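Local coordinates for protein nucleoside hydrolase, putative (Trypanosoma brucei, PDB 3FZ0) that belongs to the nucleoside hydrolase family and binds a calcium ion, with a largely parallel beta sheet and surrounding helices as its framework, at residues Trp208-Trp218 with Val277-Val285; Gly16-Met24 with Glu244-Arg252. The protein carries 2 engineered substitutions. All blocks are in the same frame, centred on the assembly; numbering follows the deposited sequence.

Interaction 1: Trp208-Trp218 with Val277-Val285; sequences WEVTVNSPMTW and VTCVVPDAV. With CA (calcium ion), chain G.
Met216 O is gripped by Cys279 N at 2.6 Å, a nearly linear bond (174° at the hydrogen) almost along the C=O axis. The return bond, Met216 N to Cys279 O at 2.9 Å, makes these residues an antiparallel hydrogen-bonded pair. Next to it Thr217 and Thr278 form a non-hydrogen-bonded pair, and Trp218 N closes the ribbon on Val277 O at 3.0 Å.

The Trp218 indole folds back over the second strand. Cys279 CB sits above one face of its six-membered ring, 3.8 Å from the centroid and 19° off the normal, in CH-pi geometry. With SG anti to the backbone N (chi1 -177°), the sulfur passes along the far end of the ring, 3.6 Å from Trp218 CH2, in an oblique sulfur-aromatic contact. Met216 stretches its extended chain past the same cysteine until CE touches both SG and Val281 CG2.

Beyond the strands direct backbone pairing gives way to a water that donates to Ser214 O at 2.7 Å and accepts from Val281 N at 2.8 Å. Thr211 OG1 donates to Trp208 O, which Val212 N also reaches, and touches CB and CG of Pro282, the two side chains crossing at about a right angle; Thr211 CG2 meets Val285 CB at 3.7 Å. Val280 CG1 lies against Thr211 O and approaches Trp208 CZ3 crosswise. Pro282 CG also lies at the edge of the Trp208 ring, whose NE1 bonds to Tyr322 of the second subunit.

Asp283 OD2 binds calcium, sharing the site with Asp14, Asp19, the Leu134 carbonyl and three waters. The arrangement is a short two-stranded antiparallel ribbon whose second strand runs on into the helix that supplies one calcium ligand of this nucleoside hydrolase fold.

Interaction 2: Gly16-Met24 with Glu244-Arg252; sequences GGDDAIAIM and EFIEKLFQR. With CA (calcium ion), chain G.
This is a buried packing of apolar side chains, with one backbone carbonyl, between two nearly antiparallel helices beside the calcium site: the axes of 17-24 and 244-249 approach to 10.8 Å at an angle of 159°. The gap is narrower toward the start of helix 17-27. There Gly17 and Leu249 have their CA atoms 6.2 Å apart, against 7.9 Å for Ile21 and Ile246, consistent with glycine presenting only backbone to Leu249 and Phe250.

Leu249 CD2 fits against Gly17 O and meets Ala20 CB at 3.7 Å; the same methyl lies in plane at the edge of the Phe250 ring. Ile21 crosses Phe250 at about a right angle, its CG1 3.5 Å from Phe250 CE1, and sends CD1 on to Ile246 CG1 at 3.9 Å. Met24 bends at its thioether (chi3 94°), which brings CE against both Ile246 CG1 and Phe245 CD2; SD stands 5.3 Å from the Phe245 ring centroid, an oblique Met-aromatic contact.

Away from this seam, Asp19 binds calcium with both carboxylate oxygens, and Gly16 N donates to its OD1 from above the carboxylate plane.

Helix 17-27 belongs to the beta-alpha-beta crossover from strand 6-13 to strand 32-39. Helix 46-60 packs on Met24 and Phe245, helix 345-356 on Ile21, Met24 and Ile246, and helix 282-291 on Ile21 and Ala22.

How the interactions relate
The centres of the two contacts lie about 14 Å apart, and their segments alternate along the chain: 16-24, 208-218, 244-252, 277-285. Helix 251-257 leads through an unmodelled stretch, 259-276, to strand 278-279, so the second half of interaction 2 precedes that of interaction 1. They meet where helix 17-27 packs against helix 282-291: Asp18 OD2 probably accepts a hydrogen bond from Asp283 N at 2.8 Å, and Ala22 CB packs on Asp283 O. Asp19 and Asp283 share the calcium ion, which probably offsets the closeness of their carboxylates. Helix 345-356 also touches both contacts. The metal thus joins helix 17-27 to helix 282-291, while 208-218 and 244-252 pack on those helices without binding the ion.

Interaction 1: Trp208-Trp218 with Val277-Val285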
loop_
_atom_site.group_PDB
_atom_site.type_symbol
_atom_site.label_atom_id
_atom_site.label_comp_id
_atom_site.label_asym_id
_atom_site.label_seq_id
_atom_site.Cartn_x
_atom_site.Cartn_y
_atom_site.Cartn_z
ATOM N N TRP B 208 20.868 -11.042 -3.730
ATOM C CA TRP B 208 21.878 -10.569 -2.795
ATOM C C TRP B 208 22.553 -11.685 -1.971
ATOM O O TRP B 208 23.796 -11.781 -1.961
ATOM C CB TRP B 208 21.257 -9.503 -1.884
ATOM C CG TRP B 208 22.111 -9.043 -0.727
ATOM C CD1 TRP B 208 21.820 -9.193 0.601
ATOM C CD2 TRP B 208 23.354 -8.336 -0.789
ATOM N NE1 TRP B 208 22.786 -8.627 1.352
ATOM C CE2 TRP B 208 23.749 -8.087 0.542
ATOM C CE3 TRP B 208 24.185 -7.902 -1.837
ATOM C CZ2 TRP B 208 24.975 -7.426 0.874
ATOM C CZ3 TRP B 208 25.395 -7.224 -1.515
ATOM C CH2 TRP B 208 25.775 -7.003 -0.173
ATOM N N GLU B 209 21.760 -12.518 -1.303
ATOM C CA GLU B 209 22.306 -13.524 -0.371
ATOM C C GLU B 209 23.160 -14.567 -1.075
ATOM O O GLU B 209 24.191 -14.947 -0.586
ATOM C CB GLU B 209 21.213 -14.208 0.460
ATOM C CG GLU B 209 20.447 -13.253 1.401
ATOM C CD GLU B 209 19.216 -12.599 0.750
ATOM O OE1 GLU B 209 19.179 -12.509 -0.490
ATOM O OE2 GLU B 209 18.280 -12.174 1.475
ATOM N N VAL B 210 22.781 -14.990 -2.263
ATOM C CA VAL B 210 23.640 -15.930 -2.956
ATOM C C VAL B 210 24.962 -15.280 -3.372
ATOM O O VAL B 210 25.981 -15.972 -3.428
ATOM C CB VAL B 210 22.926 -16.644 -4.135
ATOM C CG1 VAL B 210 22.800 -15.733 -5.351
ATOM C CG2 VAL B 210 23.664 -17.902 -4.473
ATOM N N THR B 211 24.971 -13.972 -3.626
ATOM C CA THR B 211 26.248 -13.304 -3.959
ATOM C C THR B 211 27.092 -13.084 -2.708
ATOM O O THR B 211 28.311 -13.235 -2.748
ATOM C CB THR B 211 26.089 -12.034 -4.821
ATOM O OG1 THR B 211 25.513 -10.989 -4.034
ATOM C CG2 THR B 211 25.194 -12.320 -6.075
ATOM N N VAL B 212 26.452 -12.779 -1.579
ATOM C CA VAL B 212 27.177 -12.683 -0.323
ATOM C C VAL B 212 27.891 -14.022 -0.006
ATOM O O VAL B 212 29.006 -14.044 0.574
ATOM C CB VAL B 212 26.237 -12.291 0.839
ATOM C CG1 VAL B 212 26.970 -12.401 2.238
ATOM C CG2 VAL B 212 25.689 -10.889 0.609
ATOM N N ASN B 213 27.228 -15.119 -0.390
ATOM C CA ASN B 213 27.717 -16.471 -0.171
ATOM C C ASN B 213 28.843 -16.891 -1.105
ATOM O O ASN B 213 29.454 -17.943 -0.917
ATOM C CB ASN B 213 26.581 -17.464 -0.334
ATOM C CG ASN B 213 26.958 -18.849 0.161
ATOM O OD1 ASN B 213 26.996 -19.820 -0.608
ATOM N ND2 ASN B 213 27.291 -18.933 1.443
ATOM N N SER B 214 29.090 -16.081 -2.134
ATOM C CA SER B 214 30.172 -16.346 -3.096
ATOM C C SER B 214 31.045 -15.094 -3.303
ATOM O O SER B 214 31.030 -14.489 -4.378
ATOM C CB SER B 214 29.584 -16.803 -4.432
ATOM O OG SER B 214 30.616 -17.163 -5.297
ATOM N N PRO B 215 31.782 -14.689 -2.259
ATOM C CA PRO B 215 32.568 -13.462 -2.350
ATOM C C PRO B 215 34.009 -13.748 -2.704
ATOM O O PRO B 215 34.423 -14.905 -2.826
ATOM C CB PRO B 215 32.535 -12.953 -0.908
ATOM C CG PRO B 215 32.461 -14.224 -0.056
ATOM C CD PRO B 215 31.916 -15.331 -0.930
ATOM N N MET B 216 34.819 -12.708 -2.805
ATOM C CA MET B 216 36.255 -12.962 -2.759
ATOM C C MET B 216 36.784 -12.510 -1.402
ATOM O O MET B 216 36.228 -11.598 -0.772
ATOM C CB MET B 216 36.999 -12.320 -3.918
ATOM C CG MET B 216 36.963 -10.844 -3.903
ATOM S SD MET B 216 37.859 -10.144 -5.288
ATOM C CE MET B 216 37.278 -8.425 -5.151
ATOM N N THR B 217 37.815 -13.187 -0.938
ATOM C CA THR B 217 38.575 -12.750 0.216
ATOM C C THR B 217 39.453 -11.540 -0.159
ATOM O O THR B 217 39.919 -11.427 -1.309
ATOM C CB THR B 217 39.467 -13.931 0.675
ATOM O OG1 THR B 217 38.649 -14.928 1.308
ATOM C CG2 THR B 217 40.500 -13.484 1.629
ATOM N N TRP B 218 39.692 -10.643 0.794
ATOM C CA TRP B 218 40.676 -9.589 0.599
ATOM C C TRP B 218 42.060 -10.156 0.285
ATOM O O TRP B 218 42.790 -9.579 -0.524
ATOM C CB TRP B 218 40.699 -8.587 1.762
ATOM C CG TRP B 218 39.468 -7.705 1.752
ATOM C CD1 TRP B 218 38.459 -7.696 2.679
ATOM C CD2 TRP B 218 39.096 -6.742 0.746
ATOM N NE1 TRP B 218 37.495 -6.794 2.318
ATOM C CE2 TRP B 218 37.856 -6.185 1.147
ATOM C CE3 TRP B 218 39.695 -6.291 -0.438
ATOM C CZ2 TRP B 218 37.186 -5.203 0.400
ATOM C CZ3 TRP B 218 39.035 -5.296 -1.194
ATOM C CH2 TRP B 218 37.785 -4.770 -0.767
ATOM N N VAL B 277 36.607 -9.416 6.223
ATOM C CA VAL B 277 37.556 -10.301 5.541
ATOM C C VAL B 277 37.116 -10.589 4.089
ATOM O O VAL B 277 37.963 -10.898 3.229
ATOM C CB VAL B 277 37.792 -11.652 6.320
ATOM C CG1 VAL B 277 38.768 -12.579 5.563
ATOM C CG2 VAL B 277 38.296 -11.389 7.766
ATOM N N THR B 278 35.811 -10.476 3.813
ATOM C CA THR B 278 35.320 -10.774 2.455
ATOM C C THR B 278 34.814 -9.538 1.713
ATOM O O THR B 278 34.347 -8.581 2.329
ATOM C CB THR B 278 34.222 -11.870 2.416
ATOM O OG1 THR B 278 32.993 -11.304 2.834
ATOM C CG2 THR B 278 34.545 -13.031 3.310
ATOM N N CYS B 279 34.945 -9.592 0.390
ATOM C CA CYS B 279 34.468 -8.576 -0.508
ATOM C C CYS B 279 33.438 -9.190 -1.469
ATOM O O CYS B 279 33.758 -10.102 -2.238
ATOM C CB CYS B 279 35.651 -8.005 -1.288
ATOM S SG CYS B 279 35.148 -6.659 -2.384
ATOM N N VAL B 280 32.205 -8.685 -1.419
ATOM C CA VAL B 280 31.100 -9.203 -2.216
ATOM C C VAL B 280 31.077 -8.476 -3.547
ATOM O O VAL B 280 31.110 -7.261 -3.566
ATOM C CB VAL B 280 29.763 -8.972 -1.503
ATOM C CG1 VAL B 280 28.611 -9.645 -2.246
ATOM C CG2 VAL B 280 29.833 -9.487 -0.070
ATOM N N VAL B 281 31.031 -9.223 -4.653
ATOM C CA VAL B 281 31.030 -8.647 -6.006
ATOM C C VAL B 281 29.787 -9.103 -6.803
ATOM O O VAL B 281 29.896 -9.850 -7.753
ATOM C CB VAL B 281 32.350 -9.008 -6.764
ATOM C CG1 VAL B 281 32.495 -8.164 -8.011
ATOM C CG2 VAL B 281 33.550 -8.785 -5.875
ATOM N N PRO B 282 28.592 -8.642 -6.417
ATOM C CA PRO B 282 27.335 -9.238 -6.915
ATOM C C PRO B 282 27.186 -9.353 -8.416
ATOM O O PRO B 282 26.817 -10.443 -8.909
ATOM C CB PRO B 282 26.247 -8.349 -6.312
ATOM C CG PRO B 282 26.877 -7.872 -5.020
ATOM C CD PRO B 282 28.321 -7.565 -5.443
ATOM N N ASP B 283 27.431 -8.267 -9.157
ATOM C CA ASP B 283 27.237 -8.332 -10.629
ATOM C C ASP B 283 28.116 -9.369 -11.314
ATOM O O ASP B 283 27.709 -9.948 -12.313
ATOM C CB ASP B 283 27.448 -6.971 -11.265
ATOM C CG ASP B 283 26.395 -5.976 -10.847
ATOM O OD1 ASP B 283 25.281 -6.397 -10.491
ATOM O OD2 ASP B 283 26.672 -4.759 -10.871
ATOM N N ALA B 284 29.310 -9.624 -10.778
ATOM C CA ALA B 284 30.207 -10.614 -11.382
ATOM C C ALA B 284 29.624 -12.003 -11.224
ATOM O O ALA B 284 29.763 -12.850 -12.120
ATOM C CB ALA B 284 31.619 -10.543 -10.785
ATOM N N VAL B 285 28.947 -12.236 -10.097
ATOM C CA VAL B 285 28.317 -13.530 -9.848
ATOM C C VAL B 285 27.185 -13.772 -10.872
ATOM O O VAL B 285 27.006 -14.878 -11.411
ATOM C CB VAL B 285 27.840 -13.663 -8.349
ATOM C CG1 VAL B 285 27.151 -15.006 -8.071
ATOM C CG2 VAL B 285 28.997 -13.511 -7.385
HETATM CA CA CA G . 25.206 -2.811 -10.780
HETATM O O HOH W 1 30.246 -11.876 -4.437
HETATM O O HOH W 2 24.184 -4.313 -9.375
HETATM O O HOH W 3 23.410 -1.449 -9.296
HETATM O O HOH W 4 26.481 -2.404 -8.731
#

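Interaction 2: Gly16-Met24 with Glu244-Arg252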
loop_
_atom_site.group_PDB
_atom_site.type_symbol
_atom_site.label_atom_id
_atom_site.label_comp_id
_atom_site.label_asym_id
_atom_site.label_seq_id
_atom_site.Cartn_x
_atom_site.Cartn_y
_atom_site.Cartn_z
ATOM N N GLY B 16 28.853 0.655 -11.942
ATOM C CA GLY B 16 29.669 0.692 -10.728
ATOM C C GLY B 16 30.864 -0.266 -10.777
ATOM O O GLY B 16 31.101 -0.949 -11.786
ATOM N N GLY B 17 31.609 -0.320 -9.668
ATOM C CA GLY B 17 32.810 -1.137 -9.563
ATOM C C GLY B 17 32.541 -2.595 -9.886
ATOM O O GLY B 17 33.236 -3.195 -10.724
ATOM N N ASP B 18 31.516 -3.181 -9.264
ATOM C CA ASP B 18 31.198 -4.591 -9.557
ATOM C C ASP B 18 30.601 -4.820 -10.953
ATOM O O ASP B 18 30.808 -5.865 -11.564
ATOM C CB ASP B 18 30.435 -5.278 -8.404
ATOM C CG ASP B 18 28.998 -4.780 -8.249
ATOM O OD1 ASP B 18 28.787 -3.536 -8.177
ATOM O OD2 ASP B 18 28.085 -5.666 -8.225
ATOM N N ASP B 19 29.924 -3.822 -11.500
ATOM C CA ASP B 19 29.563 -3.864 -12.924
ATOM C C ASP B 19 30.796 -3.978 -13.843
ATOM O O ASP B 19 30.785 -4.706 -14.845
ATOM C CB ASP B 19 28.768 -2.623 -13.313
ATOM C CG ASP B 19 27.511 -2.456 -12.497
ATOM O OD1 ASP B 19 27.580 -1.975 -11.353
ATOM O OD2 ASP B 19 26.411 -2.798 -12.992
ATOM N N ALA B 20 31.851 -3.232 -13.531
ATOM C CA ALA B 20 33.071 -3.286 -14.335
ATOM C C ALA B 20 33.707 -4.670 -14.277
ATOM O O ALA B 20 34.051 -5.192 -15.325
ATOM C CB ALA B 20 34.065 -2.205 -13.924
ATOM N N ILE B 21 33.867 -5.249 -13.077
ATOM C CA ILE B 21 34.398 -6.616 -12.927
ATOM C C ILE B 21 33.515 -7.614 -13.712
ATOM O O ILE B 21 34.027 -8.515 -14.380
ATOM C CB ILE B 21 34.471 -7.077 -11.422
ATOM C CG1 ILE B 21 35.393 -6.154 -10.611
ATOM C CG2 ILE B 21 34.904 -8.585 -11.311
ATOM C CD1 ILE B 21 36.839 -6.101 -11.089
ATOM N N ALA B 22 32.197 -7.449 -13.626
ATOM C CA ALA B 22 31.275 -8.332 -14.374
ATOM C C ALA B 22 31.473 -8.258 -15.905
ATOM O O ALA B 22 31.489 -9.293 -16.602
ATOM C CB ALA B 22 29.821 -8.033 -14.011
ATOM N N ILE B 23 31.614 -7.034 -16.423
ATOM C CA ILE B 23 31.809 -6.849 -17.866
ATOM C C ILE B 23 33.182 -7.405 -18.268
ATOM O O ILE B 23 33.312 -8.027 -19.319
ATOM C CB ILE B 23 31.600 -5.360 -18.299
ATOM C CG1 ILE B 23 30.143 -4.940 -18.022
ATOM C CG2 ILE B 23 31.941 -5.167 -19.758
ATOM C CD1 ILE B 23 29.896 -3.443 -17.884
ATOM N N MET B 24 34.174 -7.209 -17.410
ATOM C CA MET B 24 35.491 -7.784 -17.594
ATOM C C MET B 24 35.416 -9.301 -17.675
ATOM O O MET B 24 36.087 -9.930 -18.502
ATOM C CB MET B 24 36.460 -7.333 -16.492
ATOM C CG MET B 24 36.832 -5.827 -16.526
ATOM S SD MET B 24 37.955 -5.317 -15.181
ATOM C CE MET B 24 39.542 -5.471 -15.958
ATOM N N GLU B 244 46.296 -3.288 -12.617
ATOM C CA GLU B 244 46.424 -1.861 -12.268
ATOM C C GLU B 244 45.051 -1.176 -12.229
ATOM O O GLU B 244 44.708 -0.495 -11.257
ATOM C CB GLU B 244 47.355 -1.133 -13.231
ATOM C CG GLU B 244 47.312 0.367 -13.062
ATOM C CD GLU B 244 48.280 1.077 -13.960
ATOM O OE1 GLU B 244 48.084 2.294 -14.140
ATOM O OE2 GLU B 244 49.236 0.440 -14.482
ATOM N N PHE B 245 44.272 -1.412 -13.279
ATOM C CA PHE B 245 42.933 -0.875 -13.395
ATOM C C PHE B 245 42.023 -1.364 -12.260
ATOM O O PHE B 245 41.315 -0.561 -11.668
ATOM C CB PHE B 245 42.348 -1.199 -14.788
ATOM C CG PHE B 245 40.924 -0.729 -14.991
ATOM C CD1 PHE B 245 40.661 0.499 -15.569
ATOM C CD2 PHE B 245 39.848 -1.539 -14.640
ATOM C CE1 PHE B 245 39.339 0.926 -15.782
ATOM C CE2 PHE B 245 38.521 -1.120 -14.846
ATOM C CZ PHE B 245 38.267 0.098 -15.413
ATOM N N ILE B 246 42.037 -2.669 -11.970
ATOM C CA ILE B 246 41.242 -3.214 -10.878
ATOM C C ILE B 246 41.673 -2.602 -9.549
ATOM O O ILE B 246 40.829 -2.173 -8.784
ATOM C CB ILE B 246 41.211 -4.793 -10.853
ATOM C CG1 ILE B 246 40.543 -5.325 -12.144
ATOM C CG2 ILE B 246 40.515 -5.340 -9.539
ATOM C CD1 ILE B 246 40.596 -6.827 -12.303
ATOM N N GLU B 247 42.971 -2.486 -9.299
ATOM C CA GLU B 247 43.423 -1.825 -8.058
ATOM C C GLU B 247 42.873 -0.402 -7.915
ATOM O O GLU B 247 42.456 -0.011 -6.817
ATOM C CB GLU B 247 44.952 -1.846 -7.865
ATOM C CG GLU B 247 45.380 -1.493 -6.466
ATOM C CD GLU B 247 46.898 -1.384 -6.275
ATOM O OE1 GLU B 247 47.325 -1.333 -5.114
ATOM O OE2 GLU B 247 47.678 -1.343 -7.261
ATOM N N LYS B 248 42.864 0.357 -9.007
ATOM C CA LYS B 248 42.386 1.734 -8.971
ATOM C C LYS B 248 40.864 1.811 -8.824
ATOM O O LYS B 248 40.336 2.676 -8.124
ATOM C CB LYS B 248 42.834 2.487 -10.225
ATOM C CG LYS B 248 44.294 2.961 -10.229
ATOM C CD LYS B 248 44.582 3.558 -11.592
ATOM C CE LYS B 248 46.016 3.881 -11.796
ATOM N NZ LYS B 248 46.165 4.443 -13.156
ATOM N N LEU B 249 40.168 0.897 -9.499
ATOM C CA LEU B 249 38.708 0.825 -9.462
ATOM C C LEU B 249 38.141 0.548 -8.075
ATOM O O LEU B 249 37.107 1.093 -7.718
ATOM C CB LEU B 249 38.253 -0.267 -10.402
ATOM C CG LEU B 249 36.778 -0.479 -10.589
ATOM C CD1 LEU B 249 36.119 0.685 -11.360
ATOM C CD2 LEU B 249 36.624 -1.795 -11.308
ATOM N N PHE B 250 38.845 -0.275 -7.294
ATOM C CA PHE B 250 38.371 -0.760 -5.994
ATOM C C PHE B 250 38.974 0.009 -4.814
ATOM O O PHE B 250 38.688 -0.307 -3.666
ATOM C CB PHE B 250 38.672 -2.273 -5.843
ATOM C CG PHE B 250 37.554 -3.172 -6.298
ATOM C CD1 PHE B 250 37.045 -3.081 -7.584
ATOM C CD2 PHE B 250 37.004 -4.105 -5.412
ATOM C CE1 PHE B 250 36.009 -3.897 -8.001
ATOM C CE2 PHE B 250 35.942 -4.930 -5.802
ATOM C CZ PHE B 250 35.445 -4.830 -7.121
ATOM N N GLN B 251 39.807 1.011 -5.090
ATOM C CA GLN B 251 40.577 1.674 -4.013
ATOM C C GLN B 251 39.704 2.330 -2.936
ATOM O O GLN B 251 40.029 2.265 -1.747
ATOM C CB GLN B 251 41.646 2.649 -4.552
ATOM C CG GLN B 251 41.126 3.919 -5.247
ATOM C CD GLN B 251 42.240 4.764 -5.867
ATOM O OE1 GLN B 251 42.309 4.945 -7.083
ATOM N NE2 GLN B 251 43.124 5.278 -5.026
ATOM N N ARG B 252 38.582 2.927 -3.344
ATOM C CA ARG B 252 37.671 3.568 -2.386
ATOM C C ARG B 252 36.917 2.503 -1.604
ATOM O O ARG B 252 36.967 2.495 -0.381
ATOM C CB ARG B 252 36.704 4.545 -3.087
ATOM C CG ARG B 252 37.384 5.517 -4.052
ATOM C CD ARG B 252 38.446 6.377 -3.340
ATOM N NE ARG B 252 39.338 6.985 -4.315
ATOM C CZ ARG B 252 40.172 7.993 -4.067
ATOM N NH1 ARG B 252 40.225 8.540 -2.862
ATOM N NH2 ARG B 252 40.950 8.468 -5.034
HETATM CA CA CA G . 25.206 -2.811 -10.780
HETATM O O HOH W 4 26.481 -2.404 -8.731
HETATM O O HOH W 2 24.184 -4.313 -9.375
HETATM O O HOH W 3 23.410 -1.449 -9.296
#